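Local atomic coordinates of decapping and exoribonuclease protein 1 (Kluyveromyces lactis, PDB entry 4GPS), a protein that removes NAD and methylguanosine caps from the 5' ends of RNAs and also degrades RNA as a metal-dependent 5'-3' exoribonuclease. Residues A[109-120]-A[281-292]. Sequence-based numbering, arbitrary orientation.
Sequences KPRLRPEVCTYI and MDSINTLTDTYT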
ATOM      1  N   LYS A 109      17.302  -9.419  -4.040  1.00 54.47           N
ATOM      2  CA  LYS A 109      16.470  -8.903  -2.964  1.00 53.82           C
ATOM      3  C   LYS A 109      17.268  -7.938  -2.099  1.00 48.36           C
ATOM      4  O   LYS A 109      18.331  -8.278  -1.617  1.00 50.26           O
ATOM      5  CB  LYS A 109      15.949 -10.062  -2.109  1.00 54.50           C
ATOM      6  CG  LYS A 109      15.819 -11.411  -2.833  1.00 61.72           C
ATOM      7  CD  LYS A 109      14.597 -11.479  -3.717  1.00 63.66           C
ATOM      8  CE  LYS A 109      14.267 -12.925  -4.105  1.00 65.75           C
ATOM      9  NZ  LYS A 109      15.135 -13.516  -5.169  1.00 66.87           N
ATOM     10  N   PRO A 110      16.765  -6.715  -1.899  1.00 48.65           N
ATOM     11  CA  PRO A 110      17.505  -5.755  -1.063  1.00 48.72           C
ATOM     12  C   PRO A 110      17.565  -6.318   0.367  1.00 49.13           C
ATOM     13  O   PRO A 110      16.535  -6.671   0.959  1.00 46.40           O
ATOM     14  CB  PRO A 110      16.662  -4.465  -1.141  1.00 47.35           C
ATOM     15  CG  PRO A 110      15.847  -4.642  -2.370  1.00 51.42           C
ATOM     16  CD  PRO A 110      15.503  -6.136  -2.376  1.00 47.10           C
ATOM     17  N   ARG A 111      18.766  -6.401   0.922  1.00 47.16           N
ATOM     18  CA  ARG A 111      18.918  -6.942   2.253  1.00 46.32           C
ATOM     19  C   ARG A 111      18.906  -5.870   3.322  1.00 43.33           C
ATOM     20  O   ARG A 111      19.571  -4.859   3.212  1.00 42.29           O
ATOM     21  CB  ARG A 111      20.227  -7.754   2.343  1.00 51.00           C
ATOM     22  CG  ARG A 111      20.293  -8.943   1.376  1.00 61.15           C
ATOM     23  CD  ARG A 111      21.745  -9.394   1.080  1.00 68.61           C
ATOM     24  NE  ARG A 111      22.441  -9.854   2.284  1.00 75.41           N
ATOM     25  CZ  ARG A 111      22.328 -11.067   2.829  1.00 76.35           C
ATOM     26  NH1 ARG A 111      21.545 -11.999   2.290  1.00 71.82           N
ATOM     27  NH2 ARG A 111      22.995 -11.342   3.942  1.00 80.01           N
ATOM     28  N   LEU A 112      18.109  -6.091   4.349  1.00 42.90           N
ATOM     29  CA  LEU A 112      18.069  -5.188   5.484  1.00 44.89           C
ATOM     30  C   LEU A 112      19.400  -5.500   6.182  1.00 47.19           C
ATOM     31  O   LEU A 112      19.754  -6.682   6.367  1.00 48.06           O
ATOM     32  CB  LEU A 112      16.903  -5.566   6.401  1.00 41.46           C
ATOM     33  CG  LEU A 112      16.657  -4.667   7.604  1.00 48.92           C
ATOM     34  CD1 LEU A 112      16.186  -3.270   7.134  1.00 45.19           C
ATOM     35  CD2 LEU A 112      15.619  -5.314   8.509  1.00 49.29           C
ATOM     36  N   ARG A 113      20.143  -4.469   6.558  1.00 46.72           N
ATOM     37  CA  ARG A 113      21.435  -4.671   7.216  1.00 47.00           C
ATOM     38  C   ARG A 113      21.400  -5.673   8.355  1.00 49.52           C
ATOM     39  O   ARG A 113      20.464  -5.688   9.145  1.00 56.00           O
ATOM     40  CB  ARG A 113      21.959  -3.352   7.718  1.00 46.27           C
ATOM     41  CG  ARG A 113      22.480  -2.516   6.599  1.00 49.71           C
ATOM     42  CD  ARG A 113      23.896  -2.177   6.881  1.00 57.76           C
ATOM     43  NE  ARG A 113      24.046  -0.741   6.999  1.00 64.64           N
ATOM     44  CZ  ARG A 113      24.925  -0.172   7.805  1.00 62.07           C
ATOM     45  NH1 ARG A 113      25.706  -0.941   8.542  1.00 60.84           N
ATOM     46  NH2 ARG A 113      25.007   1.153   7.881  1.00 59.57           N
ATOM     47  N   PRO A 114      22.424  -6.530   8.461  1.00 52.24           N
ATOM     48  CA  PRO A 114      22.419  -7.523   9.550  1.00 54.49           C
ATOM     49  C   PRO A 114      22.419  -6.962  10.990  1.00 52.28           C
ATOM     50  O   PRO A 114      21.763  -7.513  11.877  1.00 46.39           O
ATOM     51  CB  PRO A 114      23.631  -8.415   9.224  1.00 54.17           C
ATOM     52  CG  PRO A 114      24.528  -7.524   8.399  1.00 53.58           C
ATOM     53  CD  PRO A 114      23.574  -6.722   7.554  1.00 52.26           C
ATOM     54  N   GLU A 115      23.130  -5.861  11.211  1.00 51.88           N
ATOM     55  CA  GLU A 115      23.158  -5.237  12.532  1.00 54.18           C
ATOM     56  C   GLU A 115      21.725  -4.854  12.892  1.00 53.23           C
ATOM     57  O   GLU A 115      21.318  -4.970  14.051  1.00 49.52           O
ATOM     58  CB  GLU A 115      24.041  -3.976  12.533  1.00 58.21           C
ATOM     59  CG  GLU A 115      25.452  -4.220  12.054  1.00 63.58           C
ATOM     60  CD  GLU A 115      25.598  -4.086  10.545  1.00 69.64           C
ATOM     61  OE1 GLU A 115      24.694  -4.516   9.798  1.00 72.23           O
ATOM     62  OE2 GLU A 115      26.635  -3.550  10.101  1.00 76.58           O
ATOM     63  N   VAL A 116      20.976  -4.403  11.880  1.00 48.74           N
ATOM     64  CA  VAL A 116      19.588  -4.021  12.048  1.00 47.29           C
ATOM     65  C   VAL A 116      18.688  -5.262  12.279  1.00 49.18           C
ATOM     66  O   VAL A 116      17.791  -5.227  13.125  1.00 48.87           O
ATOM     67  CB  VAL A 116      19.099  -3.197  10.808  1.00 47.93           C
ATOM     68  CG1 VAL A 116      17.592  -2.974  10.865  1.00 40.54           C
ATOM     69  CG2 VAL A 116      19.828  -1.860  10.751  1.00 44.00           C
ATOM     70  N   CYS A 117      18.906  -6.357  11.545  1.00 48.53           N
ATOM     71  CA  CYS A 117      18.067  -7.555  11.746  1.00 48.14           C
ATOM     72  C   CYS A 117      18.307  -8.079  13.142  1.00 48.15           C
ATOM     73  O   CYS A 117      17.372  -8.520  13.824  1.00 47.99           O
ATOM     74  CB  CYS A 117      18.397  -8.673  10.745  1.00 47.74           C
ATOM     75  SG  CYS A 117      18.195  -8.245   9.006  1.00 53.84           S
ATOM     76  N   THR A 118      19.574  -8.037  13.554  1.00 49.27           N
ATOM     77  CA  THR A 118      19.976  -8.479  14.893  1.00 51.03           C
ATOM     78  C   THR A 118      19.343  -7.553  15.963  1.00 49.76           C
ATOM     79  O   THR A 118      18.855  -8.014  16.992  1.00 46.94           O
ATOM     80  CB  THR A 118      21.539  -8.487  15.039  1.00 52.16           C
ATOM     81  OG1 THR A 118      22.095  -9.531  14.214  1.00 48.48           O
ATOM     82  CG2 THR A 118      21.954  -8.690  16.514  1.00 49.31           C
ATOM     83  N   TYR A 119      19.366  -6.250  15.720  1.00 45.90           N
ATOM     84  CA  TYR A 119      18.751  -5.341  16.648  1.00 45.19           C
ATOM     85  C   TYR A 119      17.271  -5.677  16.788  1.00 50.38           C
ATOM     86  O   TYR A 119      16.736  -5.629  17.876  1.00 48.40           O
ATOM     87  CB  TYR A 119      18.852  -3.911  16.157  1.00 47.07           C
ATOM     88  CG  TYR A 119      18.072  -2.961  17.039  1.00 49.88           C
ATOM     89  CD1 TYR A 119      18.500  -2.671  18.349  1.00 49.57           C
ATOM     90  CD2 TYR A 119      16.902  -2.353  16.577  1.00 47.50           C
ATOM     91  CE1 TYR A 119      17.771  -1.792  19.173  1.00 45.06           C
ATOM     92  CE2 TYR A 119      16.171  -1.474  17.394  1.00 47.18           C
ATOM     93  CZ  TYR A 119      16.610  -1.207  18.675  1.00 46.44           C
ATOM     94  OH  TYR A 119      15.874  -0.369  19.462  1.00 52.63           O
ATOM     95  N   ILE A 120      16.603  -5.990  15.679  1.00 49.47           N
ATOM     96  CA  ILE A 120      15.182  -6.300  15.731  1.00 48.36           C
ATOM     97  C   ILE A 120      14.910  -7.588  16.495  1.00 51.93           C
ATOM     98  O   ILE A 120      13.950  -7.666  17.266  1.00 49.77           O
ATOM     99  CB  ILE A 120      14.592  -6.420  14.304  1.00 49.19           C
ATOM    100  CG1 ILE A 120      14.501  -5.030  13.669  1.00 46.84           C
ATOM    101  CG2 ILE A 120      13.208  -7.097  14.338  1.00 49.18           C
ATOM    102  CD1 ILE A 120      14.253  -5.063  12.189  1.00 41.48           C
ATOM    103  N   MET A 281       9.049  -3.442  -2.481  1.00 43.45           N
ATOM    104  CA  MET A 281       9.508  -3.845  -1.153  1.00 42.27           C
ATOM    105  C   MET A 281      10.869  -3.218  -0.933  1.00 46.13           C
ATOM    106  O   MET A 281      11.756  -3.346  -1.777  1.00 47.92           O
ATOM    107  CB  MET A 281       9.643  -5.362  -1.065  1.00 40.96           C
ATOM    108  CG  MET A 281       8.383  -6.107  -1.502  1.00 48.56           C
ATOM    109  SD  MET A 281       6.954  -6.027  -0.305  1.00 51.65           S
ATOM    110  CE  MET A 281       6.156  -4.567  -0.862  1.00 50.04           C
ATOM    111  N   ASP A 282      11.033  -2.541   0.201  1.00 47.35           N
ATOM    112  CA  ASP A 282      12.284  -1.894   0.535  1.00 47.14           C
ATOM    113  C   ASP A 282      13.372  -2.869   0.873  1.00 45.33           C
ATOM    114  O   ASP A 282      14.532  -2.643   0.541  1.00 47.31           O
ATOM    115  CB  ASP A 282      12.131  -0.978   1.743  1.00 55.32           C
ATOM    116  CG  ASP A 282      11.141   0.119   1.531  1.00 54.81           C
ATOM    117  OD1 ASP A 282      11.013   0.613   0.388  1.00 61.83           O
ATOM    118  OD2 ASP A 282      10.498   0.486   2.535  1.00 57.39           O
ATOM    119  N   SER A 283      13.013  -3.965   1.526  1.00 45.43           N
ATOM    120  CA  SER A 283      14.046  -4.903   1.917  1.00 43.88           C
ATOM    121  C   SER A 283      13.505  -6.166   2.495  1.00 45.02           C
ATOM    122  O   SER A 283      12.299  -6.295   2.733  1.00 46.53           O
ATOM    123  CB  SER A 283      14.909  -4.272   3.005  1.00 49.63           C
ATOM    124  OG  SER A 283      14.173  -4.176   4.235  1.00 43.41           O
ATOM    125  N   ILE A 284      14.424  -7.099   2.737  1.00 44.26           N
ATOM    126  CA  ILE A 284      14.085  -8.362   3.386  1.00 47.10           C
ATOM    127  C   ILE A 284      14.918  -8.451   4.650  1.00 43.47           C
ATOM    128  O   ILE A 284      16.083  -8.046   4.662  1.00 41.34           O
ATOM    129  CB  ILE A 284      14.455  -9.618   2.594  1.00 53.96           C
ATOM    130  CG1 ILE A 284      13.688  -9.675   1.279  1.00 65.17           C
ATOM    131  CG2 ILE A 284      14.051 -10.851   3.404  1.00 52.45           C
ATOM    132  CD1 ILE A 284      14.315  -8.862   0.170  1.00 73.37           C
ATOM    133  N   ASN A 285      14.297  -8.940   5.717  1.00 41.94           N
ATOM    134  CA  ASN A 285      14.989  -9.172   6.974  1.00 45.92           C
ATOM    135  C   ASN A 285      15.542 -10.596   6.756  1.00 50.74           C
ATOM    136  O   ASN A 285      14.779 -11.587   6.774  1.00 48.31           O
ATOM    137  CB  ASN A 285      14.000  -9.169   8.139  1.00 45.51           C
ATOM    138  CG  ASN A 285      14.667  -9.482   9.453  1.00 51.89           C
ATOM    139  OD1 ASN A 285      15.524 -10.376   9.541  1.00 50.41           O
ATOM    140  ND2 ASN A 285      14.286  -8.753  10.489  1.00 54.69           N
ATOM    141  N   THR A 286      16.846 -10.704   6.512  1.00 51.03           N
ATOM    142  CA  THR A 286      17.454 -12.009   6.247  1.00 54.15           C
ATOM    143  C   THR A 286      17.348 -13.067   7.374  1.00 57.26           C
ATOM    144  O   THR A 286      17.337 -14.273   7.106  1.00 55.86           O
ATOM    145  CB  THR A 286      18.899 -11.810   5.848  1.00 56.25           C
ATOM    146  OG1 THR A 286      19.506 -10.892   6.765  1.00 63.11           O
ATOM    147  CG2 THR A 286      18.984 -11.246   4.429  1.00 50.67           C
ATOM    148  N   LEU A 287      17.259 -12.628   8.630  1.00 55.54           N
ATOM    149  CA  LEU A 287      17.111 -13.566   9.735  1.00 53.80           C
ATOM    150  C   LEU A 287      15.706 -14.186   9.762  1.00 56.88           C
ATOM    151  O   LEU A 287      15.526 -15.347  10.142  1.00 55.73           O
ATOM    152  CB  LEU A 287      17.331 -12.877  11.089  1.00 53.75           C
ATOM    153  CG  LEU A 287      18.644 -12.177  11.436  1.00 57.58           C
ATOM    154  CD1 LEU A 287      18.598 -11.762  12.917  1.00 55.09           C
ATOM    155  CD2 LEU A 287      19.819 -13.113  11.164  1.00 57.38           C
ATOM    156  N   THR A 288      14.703 -13.424   9.350  1.00 54.59           N
ATOM    157  CA  THR A 288      13.341 -13.913   9.427  1.00 51.20           C
ATOM    158  C   THR A 288      12.708 -14.183   8.074  1.00 51.95           C
ATOM    159  O   THR A 288      11.561 -14.635   8.004  1.00 49.52           O
ATOM    160  CB  THR A 288      12.472 -12.893  10.229  1.00 54.85           C
ATOM    161  OG1 THR A 288      12.372 -11.661   9.496  1.00 54.28           O
ATOM    162  CG2 THR A 288      13.124 -12.579  11.615  1.00 42.61           C
ATOM    163  N   ASP A 289      13.460 -13.917   7.008  1.00 49.09           N
ATOM    164  CA  ASP A 289      12.967 -14.099   5.640  1.00 50.81           C
ATOM    165  C   ASP A 289      11.598 -13.433   5.449  1.00 48.69           C
ATOM    166  O   ASP A 289      10.664 -13.995   4.870  1.00 48.91           O
ATOM    167  CB  ASP A 289      12.869 -15.579   5.277  1.00 52.26           C
ATOM    168  CG  ASP A 289      12.660 -15.776   3.794  1.00 57.92           C
ATOM    169  OD1 ASP A 289      13.313 -15.041   3.017  1.00 53.59           O
ATOM    170  OD2 ASP A 289      11.855 -16.649   3.405  1.00 67.31           O
ATOM    171  N   THR A 290      11.509 -12.207   5.932  1.00 46.83           N
ATOM    172  CA  THR A 290      10.283 -11.455   5.910  1.00 44.11           C
ATOM    173  C   THR A 290      10.500 -10.074   5.303  1.00 44.69           C
ATOM    174  O   THR A 290      11.406  -9.331   5.698  1.00 43.61           O
ATOM    175  CB  THR A 290       9.769 -11.320   7.373  1.00 46.28           C
ATOM    176  OG1 THR A 290       9.457 -12.627   7.888  1.00 43.56           O
ATOM    177  CG2 THR A 290       8.553 -10.394   7.461  1.00 41.47           C
ATOM    178  N   TYR A 291       9.687  -9.732   4.321  1.00 44.56           N
ATOM    179  CA  TYR A 291       9.805  -8.398   3.759  1.00 43.17           C
ATOM    180  C   TYR A 291       9.639  -7.402   4.910  1.00 40.28           C
ATOM    181  O   TYR A 291       8.843  -7.627   5.825  1.00 38.70           O
ATOM    182  CB  TYR A 291       8.713  -8.169   2.720  1.00 42.44           C
ATOM    183  CG  TYR A 291       8.953  -8.909   1.444  1.00 44.02           C
ATOM    184  CD1 TYR A 291      10.190  -8.817   0.792  1.00 40.93           C
ATOM    185  CD2 TYR A 291       7.930  -9.653   0.845  1.00 43.36           C
ATOM    186  CE1 TYR A 291      10.409  -9.444  -0.434  1.00 42.58           C
ATOM    187  CE2 TYR A 291       8.131 -10.280  -0.382  1.00 45.26           C
ATOM    188  CZ  TYR A 291       9.366 -10.172  -1.018  1.00 44.03           C
ATOM    189  OH  TYR A 291       9.525 -10.749  -2.247  1.00 35.12           O
ATOM    190  N   THR A 292      10.394  -6.311   4.854  1.00 41.36           N
ATOM    191  CA  THR A 292      10.378  -5.272   5.884  1.00 38.52           C
ATOM    192  C   THR A 292      10.273  -3.890   5.195  1.00 42.64           C
ATOM    193  O   THR A 292      11.169  -3.472   4.455  1.00 40.44           O
ATOM    194  CB  THR A 292      11.667  -5.378   6.728  1.00 40.10           C
ATOM    195  OG1 THR A 292      11.693  -6.675   7.342  1.00 42.52           O
ATOM    196  CG2 THR A 292      11.734  -4.259   7.814  1.00 35.79           C
TER
HETATM  197  O   HOH W   1      15.341 -10.019  13.105  1.00 43.16           O
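Asn285 OD1, lying against the SG and CB of Cys117, is gripped by two backbone amides of its own turn: Thr288 N at 3.2 Å, from above the carbonyl plane, and, more weakly, Leu287 N. The other arm of the amide reaches helix 114-122 through a water, which accepts from Asn285 ND2 at 3.1 Å and donates to Cys117 O. Replacing Asn285 by an alanine would probably leave both turn amides without their side-chain acceptor and the water without its ND2 donor, weakening the link to the helix. Next to Asn285, CG of Leu287 packs on Cys117 CB at 3.6 Å. Before the helix, residues 110-112 run parallel to the strand end in a single beta bridge. Ile284 N donates to Pro110 O (2.8 Å), almost along the C=O axis, and Leu112 N returns a bond to Ile284 O (2.8 Å). Leu112 points its CG away from its own backbone N (chi1 -176°), which sets CD1 against Ser283 OG and CD2 near Thr292 CG2. Ser283 OG itself donates to Thr292 O across the hairpin. Thr286 CG2 sits over one face of the Arg111 guanidinium, offset toward its rim, 3.4 Å from NH1. The arrangement is a beta-hairpin with an Asx motif and G1 bulge, packed against a helix; in this PD-(D/E)XK nuclease its strands carry the metal ligands Glu293, Ile294 and Asp282, whose OD2 accepts a hydrogen bond from Ile294 N.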